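Local atomic coordinates of S-adenosylmethionine decarboxylase proenzyme (Aquifex aeolicus, PDB entry 2III), a protein that probably catalyses the decarboxylation of S-adenosylmethionine to S-adenosylmethioninamine, the propylamine donor needed for making the polyamines spermidine and spermine. Residues A[14-19]-A[99-104]; A[23-28]-A[47-52]. One frame throughout, in Å; residues are numbered along the deposited sequence.

Interaction 1: A[14-19]-A[99-104]; sequences YGVDAD and TQLNPK. With MG (magnesium ion), chain B.
Y14 and K104 meet at one end of the antiparallel sheet, where strand 3-14 runs out and strand 105-116 is about to begin. Helix 87-101 has just ended, and the turn at N102, with positive phi, leads into P103 and K104. K104 N donates to Y14 O at 2.8 Å, in the carbonyl plane though bent at the hydrogen. The same oxygen lies 3.2 Å from P103 CB. V16 sits alongside P103, both side chains pointing the same way. V16 CG1 is anti to the backbone N (chi1 174°), which leaves CG2 to touch P103 CB at 3.7 Å. CG1 instead faces L101 O. The bent chain of K104 passes over G15, bringing K104 CE to 3.4 Å from G15 CA. Water 1 accepts from D17 N at 2.9 Å and lies 2.8 Å from L101 O, to which it probably donates. Further along, D19 O binds the magnesium ion at 2.2 Å, and D22 and D26 belong to the same site. The polar links thus rest on backbone groups, not side chains, and the bond to Y14 O lies beside the pairing of Y14 with R105, where strands 3-14 and 105-116 meet.

Interaction 2: A[23-28]-A[47-52]; sequences RVEDIR and YYQFQP
Y47 carries its CG anti to the carbonyl carbon (chi1 -55°), and this sets the ring against the first turn of helix 24-37. The helix backbone sets R28 CB over one face of that ring in a CH-pi contact, 4.1 Å from CB to the ring centroid. The chain of R28 then turns back and brings the guanidinium to the ring, with R28 NH2 3.2 Å from Y47 CD1. Its plane is steeply inclined to the ring, at 62°, so the two do not stack. At the ring edge I27 CG2 meets Y47 CE2 at 3.7 Å.

V24 divides its two branches between Y47 and Q49. V24 CG1 rests on Y47 CB and V24 CG2 on Q49 CB, each pair at 3.6 Å. R23 begins by pointing away from the strand, but bends at chi2 and chi3 fold its guanidinium over the amide of Q49. The two planes are only 8° apart and stacked, with R23 CZ 3.6 Å from Q49 CD. Water 3 accepts from R23 NH2 at 2.9 Å and donates to Q51 OE1, giving the guanidinium a bridge to the segment beyond the strand.

R23 is the N-cap of the helix. Its backbone N donates to D26 OD2 at 2.8 Å, the bond from N-cap to N3 found in one half of a capping box. It would help to position D26, a residue of the magnesium site.

Helix 24-28 runs nearly antiparallel to strand 47-49. The strand is outermost in the sheet of this chain. V24 and I27 also reach A55 of strand 55-61, and I27 continues to I68 and T70 of strand 65-71. Y48 points away from the helix and packs on I43 of the second subunit.

In the fold
The two contacts are centred 16 Å apart in one two-layer alpha/beta sandwich. Their segments follow in the order 14-19, 23-28, 47-52, 99-104, so interaction 2 is nested inside the loop closed by interaction 1. They lie toward the two edges of the six-stranded sheet. Interaction 2 pairs the start of helix 24-37 with outermost strand 42-49; interaction 1 joins the end of helix 87-101 to the loop after strand 3-14, near outermost strand 105-116. The magnesium site links them: segment 14-19 supplies D19 and segment 23-28 supplies D26, with D22 from the chain between them; D19 O and D26 OD1 approach to 3.5 Å. Both contacts also adjoin the second subunit, through Y14 and Y48.

Interaction 1: A[14-19]-A[99-104]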
ATOM      1  N   TYR A  14     -14.961   5.440  -7.741  1.00 12.84           N
ATOM      2  CA  TYR A  14     -16.376   5.091  -7.660  1.00 20.98           C
ATOM      3  C   TYR A  14     -17.050   5.079  -9.030  1.00 19.10           C
ATOM      4  O   TYR A  14     -16.571   5.689  -9.987  1.00 21.54           O
ATOM      5  CB  TYR A  14     -17.119   6.083  -6.762  1.00 18.36           C
ATOM      6  CG  TYR A  14     -16.588   6.175  -5.349  1.00 23.08           C
ATOM      7  CD1 TYR A  14     -17.343   5.712  -4.271  1.00 12.55           C
ATOM      8  CD2 TYR A  14     -15.335   6.742  -5.083  1.00 30.48           C
ATOM      9  CE1 TYR A  14     -16.873   5.811  -2.973  1.00 18.67           C
ATOM     10  CE2 TYR A  14     -14.853   6.846  -3.776  1.00 25.50           C
ATOM     11  CZ  TYR A  14     -15.633   6.376  -2.728  1.00 22.10           C
ATOM     12  OH  TYR A  14     -15.188   6.472  -1.431  1.00 19.88           O
ATOM     13  N   GLY A  15     -18.179   4.385  -9.113  1.00 19.54           N
ATOM     14  CA  GLY A  15     -18.904   4.325 -10.367  1.00 21.26           C
ATOM     15  C   GLY A  15     -18.216   3.447 -11.386  1.00 24.20           C
ATOM     16  O   GLY A  15     -18.414   3.610 -12.586  1.00 30.22           O
ATOM     17  N   VAL A  16     -17.404   2.511 -10.906  1.00 24.09           N
ATOM     18  CA  VAL A  16     -16.693   1.600 -11.792  1.00 22.70           C
ATOM     19  C   VAL A  16     -17.565   0.390 -12.124  1.00 31.38           C
ATOM     20  O   VAL A  16     -18.124  -0.243 -11.228  1.00 24.91           O
ATOM     21  CB  VAL A  16     -15.390   1.093 -11.147  1.00 21.62           C
ATOM     22  CG1 VAL A  16     -14.745   0.035 -12.049  1.00  7.28           C
ATOM     23  CG2 VAL A  16     -14.434   2.268 -10.898  1.00 14.23           C
ATOM     24  N   ASP A  17     -17.686   0.072 -13.409  1.00 21.85           N
ATOM     25  CA  ASP A  17     -18.488  -1.077 -13.823  1.00 33.15           C
ATOM     26  C   ASP A  17     -18.000  -2.331 -13.093  1.00 33.13           C
ATOM     27  O   ASP A  17     -16.793  -2.600 -13.027  1.00 34.78           O
ATOM     28  CB  ASP A  17     -18.395  -1.264 -15.344  1.00 31.39           C
ATOM     29  CG  ASP A  17     -19.036  -0.118 -16.111  1.00 42.39           C
ATOM     30  OD1 ASP A  17     -18.764   0.027 -17.323  1.00 46.94           O
ATOM     31  OD2 ASP A  17     -19.822   0.637 -15.500  1.00 42.99           O
ATOM     32  N   ALA A  18     -18.948  -3.077 -12.532  1.00 30.03           N
ATOM     33  CA  ALA A  18     -18.666  -4.302 -11.784  1.00 28.13           C
ATOM     34  C   ALA A  18     -17.889  -5.337 -12.591  1.00 23.24           C
ATOM     35  O   ALA A  18     -17.087  -6.079 -12.039  1.00 24.23           O
ATOM     36  CB  ALA A  18     -19.977  -4.922 -11.290  1.00 16.70           C
ATOM     37  N   ASP A  19     -18.130  -5.388 -13.894  1.00 17.88           N
ATOM     38  CA  ASP A  19     -17.453  -6.361 -14.747  1.00 30.08           C
ATOM     39  C   ASP A  19     -15.970  -6.064 -14.945  1.00 24.60           C
ATOM     40  O   ASP A  19     -15.209  -6.945 -15.327  1.00 20.44           O
ATOM     41  CB  ASP A  19     -18.148  -6.439 -16.115  1.00 32.58           C
ATOM     42  CG  ASP A  19     -18.244  -5.081 -16.804  1.00 52.80           C
ATOM     43  OD1 ASP A  19     -18.919  -4.180 -16.261  1.00 62.93           O
ATOM     44  OD2 ASP A  19     -17.644  -4.913 -17.887  1.00 57.63           O
ATOM     45  N   THR A  99      -7.958   5.457 -16.350  1.00 31.06           N
ATOM     46  CA  THR A  99      -8.587   5.451 -17.669  1.00 27.44           C
ATOM     47  C   THR A  99      -9.146   4.086 -18.017  1.00 27.18           C
ATOM     48  O   THR A  99     -10.184   3.990 -18.664  1.00 28.66           O
ATOM     49  CB  THR A  99      -7.620   5.854 -18.796  1.00 35.07           C
ATOM     50  OG1 THR A  99      -6.541   4.916 -18.854  1.00 53.42           O
ATOM     51  CG2 THR A  99      -7.078   7.256 -18.567  1.00 27.43           C
ATOM     52  N   GLN A 100      -8.463   3.027 -17.600  1.00 19.00           N
ATOM     53  CA  GLN A 100      -8.954   1.689 -17.901  1.00 22.04           C
ATOM     54  C   GLN A 100     -10.230   1.398 -17.119  1.00 25.23           C
ATOM     55  O   GLN A 100     -11.165   0.798 -17.643  1.00 32.65           O
ATOM     56  CB  GLN A 100      -7.898   0.635 -17.565  1.00 15.84           C
ATOM     57  CG  GLN A 100      -6.634   0.750 -18.400  1.00 32.89           C
ATOM     58  CD  GLN A 100      -6.925   0.799 -19.890  1.00 38.81           C
ATOM     59  OE1 GLN A 100      -7.514  -0.126 -20.448  1.00 45.85           O
ATOM     60  NE2 GLN A 100      -6.518   1.883 -20.541  1.00 43.18           N
ATOM     61  N   LEU A 101     -10.267   1.824 -15.863  1.00 23.00           N
ATOM     62  CA  LEU A 101     -11.436   1.588 -15.020  1.00 26.27           C
ATOM     63  C   LEU A 101     -12.546   2.602 -15.273  1.00 23.00           C
ATOM     64  O   LEU A 101     -13.713   2.363 -14.944  1.00 24.96           O
ATOM     65  CB  LEU A 101     -11.034   1.618 -13.543  1.00 20.11           C
ATOM     66  CG  LEU A 101     -10.127   0.466 -13.117  1.00 13.75           C
ATOM     67  CD1 LEU A 101      -9.913   0.512 -11.615  1.00 13.96           C
ATOM     68  CD2 LEU A 101     -10.759  -0.856 -13.535  1.00 12.50           C
ATOM     69  N   ASN A 102     -12.168   3.739 -15.846  1.00 21.94           N
ATOM     70  CA  ASN A 102     -13.114   4.799 -16.161  1.00 22.93           C
ATOM     71  C   ASN A 102     -14.172   5.031 -15.073  1.00 23.12           C
ATOM     72  O   ASN A 102     -15.368   4.808 -15.289  1.00 19.58           O
ATOM     73  CB  ASN A 102     -13.791   4.488 -17.501  1.00 18.37           C
ATOM     74  CG  ASN A 102     -14.801   5.546 -17.908  1.00 24.88           C
ATOM     75  OD1 ASN A 102     -14.496   6.739 -17.936  1.00 32.22           O
ATOM     76  ND2 ASN A 102     -16.009   5.110 -18.238  1.00 28.23           N
ATOM     77  N   PRO A 103     -13.741   5.478 -13.883  1.00 25.18           N
ATOM     78  CA  PRO A 103     -14.674   5.738 -12.779  1.00 23.50           C
ATOM     79  C   PRO A 103     -15.479   7.018 -13.016  1.00 25.14           C
ATOM     80  O   PRO A 103     -15.050   7.891 -13.768  1.00 27.36           O
ATOM     81  CB  PRO A 103     -13.748   5.868 -11.576  1.00 18.78           C
ATOM     82  CG  PRO A 103     -12.523   6.498 -12.184  1.00 24.28           C
ATOM     83  CD  PRO A 103     -12.345   5.683 -13.450  1.00 22.57           C
ATOM     84  N   LYS A 104     -16.639   7.125 -12.373  1.00 24.10           N
ATOM     85  CA  LYS A 104     -17.478   8.309 -12.517  1.00 22.70           C
ATOM     86  C   LYS A 104     -17.095   9.395 -11.502  1.00 24.80           C
ATOM     87  O   LYS A 104     -17.209  10.584 -11.791  1.00 28.36           O
ATOM     88  CB  LYS A 104     -18.956   7.928 -12.371  1.00 19.35           C
ATOM     89  CG  LYS A 104     -19.461   7.064 -13.527  1.00 33.23           C
ATOM     90  CD  LYS A 104     -20.949   6.787 -13.440  1.00 52.29           C
ATOM     91  CE  LYS A 104     -21.308   5.967 -12.208  1.00 63.51           C
ATOM     92  NZ  LYS A 104     -22.784   5.777 -12.087  1.00 67.73           N
TER
HETATM   93 MG    MG B 136     -14.904  -9.107 -15.252  1.00 13.86          MG
HETATM   94  O   HOH W   1     -16.389   1.713 -15.441  1.00 27.04           O
HETATM   95  O   HOH W   2     -14.056 -10.468 -15.615  1.00 28.07           O

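Interaction 2: A[23-28]-A[47-52]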
ATOM      1  N   ARG A  23     -13.221 -10.122 -11.196  1.00 26.52           N
ATOM      2  CA  ARG A  23     -12.362 -11.303 -11.139  1.00 29.02           C
ATOM      3  C   ARG A  23     -10.871 -10.937 -11.113  1.00 28.88           C
ATOM      4  O   ARG A  23     -10.497  -9.811 -11.431  1.00 26.65           O
ATOM      5  CB  ARG A  23     -12.640 -12.220 -12.343  1.00 30.93           C
ATOM      6  CG  ARG A  23     -14.118 -12.571 -12.596  1.00 31.13           C
ATOM      7  CD  ARG A  23     -14.775 -13.294 -11.424  1.00 34.07           C
ATOM      8  NE  ARG A  23     -14.207 -14.618 -11.177  1.00 46.96           N
ATOM      9  CZ  ARG A  23     -14.481 -15.361 -10.106  1.00 52.45           C
ATOM     10  NH1 ARG A  23     -15.318 -14.918  -9.174  1.00 50.70           N
ATOM     11  NH2 ARG A  23     -13.907 -16.548  -9.959  1.00 52.69           N
ATOM     12  N   VAL A  24     -10.022 -11.888 -10.721  1.00 19.93           N
ATOM     13  CA  VAL A  24      -8.583 -11.655 -10.697  1.00 22.36           C
ATOM     14  C   VAL A  24      -8.054 -11.332 -12.098  1.00 29.31           C
ATOM     15  O   VAL A  24      -7.209 -10.453 -12.263  1.00 26.07           O
ATOM     16  CB  VAL A  24      -7.816 -12.884 -10.167  1.00 30.61           C
ATOM     17  CG1 VAL A  24      -6.326 -12.757 -10.507  1.00 22.83           C
ATOM     18  CG2 VAL A  24      -7.996 -12.997  -8.653  1.00 29.62           C
ATOM     19  N   GLU A  25      -8.554 -12.048 -13.101  1.00 30.05           N
ATOM     20  CA  GLU A  25      -8.136 -11.834 -14.484  1.00 36.56           C
ATOM     21  C   GLU A  25      -8.143 -10.348 -14.819  1.00 32.90           C
ATOM     22  O   GLU A  25      -7.209  -9.844 -15.442  1.00 31.28           O
ATOM     23  CB  GLU A  25      -9.079 -12.560 -15.452  1.00 42.25           C
ATOM     24  CG  GLU A  25      -9.117 -14.065 -15.287  1.00 58.02           C
ATOM     25  CD  GLU A  25      -9.441 -14.481 -13.863  1.00 69.58           C
ATOM     26  OE1 GLU A  25     -10.454 -13.995 -13.314  1.00 50.89           O
ATOM     27  OE2 GLU A  25      -8.682 -15.296 -13.296  1.00 75.84           O
ATOM     28  N   ASP A  26      -9.209  -9.660 -14.410  1.00 20.22           N
ATOM     29  CA  ASP A  26      -9.352  -8.230 -14.674  1.00 26.05           C
ATOM     30  C   ASP A  26      -8.235  -7.413 -13.995  1.00 24.75           C
ATOM     31  O   ASP A  26      -7.575  -6.595 -14.634  1.00 23.23           O
ATOM     32  CB  ASP A  26     -10.714  -7.723 -14.169  1.00 26.95           C
ATOM     33  CG  ASP A  26     -11.885  -8.588 -14.619  1.00 37.75           C
ATOM     34  OD1 ASP A  26     -12.154  -8.657 -15.837  1.00 35.78           O
ATOM     35  OD2 ASP A  26     -12.543  -9.192 -13.741  1.00 32.33           O
ATOM     36  N   ILE A  27      -8.037  -7.636 -12.697  1.00 16.84           N
ATOM     37  CA  ILE A  27      -7.023  -6.905 -11.936  1.00 29.58           C
ATOM     38  C   ILE A  27      -5.628  -7.152 -12.492  1.00 34.93           C
ATOM     39  O   ILE A  27      -4.836  -6.215 -12.642  1.00 23.12           O
ATOM     40  CB  ILE A  27      -7.059  -7.298 -10.434  1.00 27.06           C
ATOM     41  CG1 ILE A  27      -8.411  -6.913  -9.839  1.00 28.55           C
ATOM     42  CG2 ILE A  27      -5.942  -6.614  -9.674  1.00 43.43           C
ATOM     43  CD1 ILE A  27      -8.791  -5.482 -10.089  1.00 25.35           C
ATOM     44  N   ARG A  28      -5.345  -8.415 -12.805  1.00 30.98           N
ATOM     45  CA  ARG A  28      -4.060  -8.816 -13.355  1.00 26.96           C
ATOM     46  C   ARG A  28      -3.789  -8.098 -14.660  1.00 26.61           C
ATOM     47  O   ARG A  28      -2.726  -7.507 -14.832  1.00 29.40           O
ATOM     48  CB  ARG A  28      -4.032 -10.332 -13.568  1.00 43.37           C
ATOM     49  CG  ARG A  28      -2.871 -10.859 -14.404  1.00 41.51           C
ATOM     50  CD  ARG A  28      -2.649 -12.341 -14.111  1.00 42.58           C
ATOM     51  NE  ARG A  28      -1.665 -12.519 -13.043  1.00 61.53           N
ATOM     52  CZ  ARG A  28      -1.636 -13.550 -12.206  1.00 57.98           C
ATOM     53  NH1 ARG A  28      -2.548 -14.510 -12.296  1.00 59.93           N
ATOM     54  NH2 ARG A  28      -0.682 -13.626 -11.287  1.00 52.44           N
ATOM     55  N   TYR A  47      -2.002 -11.918  -6.529  1.00 30.03           N
ATOM     56  CA  TYR A  47      -3.430 -11.670  -6.607  1.00 25.84           C
ATOM     57  C   TYR A  47      -4.256 -12.626  -5.775  1.00 30.56           C
ATOM     58  O   TYR A  47      -3.827 -13.736  -5.466  1.00 35.06           O
ATOM     59  CB  TYR A  47      -3.887 -11.757  -8.056  1.00 23.27           C
ATOM     60  CG  TYR A  47      -3.111 -10.848  -8.969  1.00 28.54           C
ATOM     61  CD1 TYR A  47      -1.853 -11.215  -9.451  1.00 19.15           C
ATOM     62  CD2 TYR A  47      -3.618  -9.599  -9.324  1.00 25.89           C
ATOM     63  CE1 TYR A  47      -1.114 -10.355 -10.267  1.00 27.51           C
ATOM     64  CE2 TYR A  47      -2.893  -8.731 -10.133  1.00 33.39           C
ATOM     65  CZ  TYR A  47      -1.644  -9.113 -10.601  1.00 27.04           C
ATOM     66  OH  TYR A  47      -0.931  -8.244 -11.396  1.00 36.86           O
ATOM     67  N   TYR A  48      -5.452 -12.184  -5.409  1.00 28.39           N
ATOM     68  CA  TYR A  48      -6.352 -13.016  -4.634  1.00 30.77           C
ATOM     69  C   TYR A  48      -7.798 -12.791  -5.059  1.00 27.39           C
ATOM     70  O   TYR A  48      -8.243 -11.657  -5.199  1.00 27.50           O
ATOM     71  CB  TYR A  48      -6.210 -12.730  -3.141  1.00 32.11           C
ATOM     72  CG  TYR A  48      -6.958 -13.737  -2.303  1.00 39.79           C
ATOM     73  CD1 TYR A  48      -6.499 -15.048  -2.182  1.00 34.35           C
ATOM     74  CD2 TYR A  48      -8.153 -13.394  -1.667  1.00 38.24           C
ATOM     75  CE1 TYR A  48      -7.213 -15.997  -1.450  1.00 42.52           C
ATOM     76  CE2 TYR A  48      -8.874 -14.337  -0.931  1.00 44.13           C
ATOM     77  CZ  TYR A  48      -8.398 -15.635  -0.829  1.00 38.47           C
ATOM     78  OH  TYR A  48      -9.107 -16.567  -0.112  1.00 46.90           O
ATOM     79  N   GLN A  49      -8.521 -13.884  -5.266  1.00 34.70           N
ATOM     80  CA  GLN A  49      -9.921 -13.831  -5.672  1.00 27.66           C
ATOM     81  C   GLN A  49     -10.808 -13.977  -4.444  1.00 24.53           C
ATOM     82  O   GLN A  49     -10.672 -14.935  -3.684  1.00 22.52           O
ATOM     83  CB  GLN A  49     -10.218 -14.963  -6.663  1.00 31.21           C
ATOM     84  CG  GLN A  49     -11.667 -15.065  -7.126  1.00 24.69           C
ATOM     85  CD  GLN A  49     -12.139 -13.831  -7.871  1.00 28.48           C
ATOM     86  OE1 GLN A  49     -12.943 -13.049  -7.358  1.00 31.99           O
ATOM     87  NE2 GLN A  49     -11.636 -13.645  -9.088  1.00 14.11           N
ATOM     88  N   PHE A  50     -11.702 -13.016  -4.237  1.00 20.45           N
ATOM     89  CA  PHE A  50     -12.621 -13.080  -3.106  1.00 23.05           C
ATOM     90  C   PHE A  50     -13.964 -13.590  -3.599  1.00 27.79           C
ATOM     91  O   PHE A  50     -14.290 -13.462  -4.781  1.00 24.05           O
ATOM     92  CB  PHE A  50     -12.809 -11.696  -2.473  1.00 19.86           C
ATOM     93  CG  PHE A  50     -11.618 -11.223  -1.683  1.00 20.25           C
ATOM     94  CD1 PHE A  50     -11.285 -11.828  -0.475  1.00 16.59           C
ATOM     95  CD2 PHE A  50     -10.814 -10.188  -2.157  1.00 21.29           C
ATOM     96  CE1 PHE A  50     -10.161 -11.413   0.252  1.00 24.30           C
ATOM     97  CE2 PHE A  50      -9.683  -9.767  -1.437  1.00 18.34           C
ATOM     98  CZ  PHE A  50      -9.362 -10.383  -0.230  1.00 12.05           C
ATOM     99  N   GLN A  51     -14.736 -14.181  -2.696  1.00 26.30           N
ATOM    100  CA  GLN A  51     -16.060 -14.672  -3.046  1.00 31.88           C
ATOM    101  C   GLN A  51     -17.064 -13.680  -2.475  1.00 29.43           C
ATOM    102  O   GLN A  51     -16.839 -13.114  -1.403  1.00 30.79           O
ATOM    103  CB  GLN A  51     -16.283 -16.067  -2.453  1.00 26.15           C
ATOM    104  CG  GLN A  51     -15.328 -17.114  -3.015  1.00 35.28           C
ATOM    105  CD  GLN A  51     -15.432 -17.263  -4.533  1.00 27.53           C
ATOM    106  OE1 GLN A  51     -14.527 -17.791  -5.178  1.00 34.32           O
ATOM    107  NE2 GLN A  51     -16.539 -16.802  -5.103  1.00 40.97           N
ATOM    108  N   PRO A  52     -18.190 -13.459  -3.172  1.00 26.44           N
ATOM    109  CA  PRO A  52     -18.596 -14.066  -4.443  1.00 29.14           C
ATOM    110  C   PRO A  52     -17.928 -13.365  -5.611  1.00 29.25           C
ATOM    111  O   PRO A  52     -18.167 -13.701  -6.769  1.00 31.05           O
ATOM    112  CB  PRO A  52     -20.097 -13.844  -4.452  1.00 27.72           C
ATOM    113  CG  PRO A  52     -20.181 -12.444  -3.900  1.00 29.18           C
ATOM    114  CD  PRO A  52     -19.204 -12.485  -2.723  1.00 24.06           C
TER
HETATM  115  O   HOH W   3     -13.744 -18.590  -7.975  1.00 48.57           O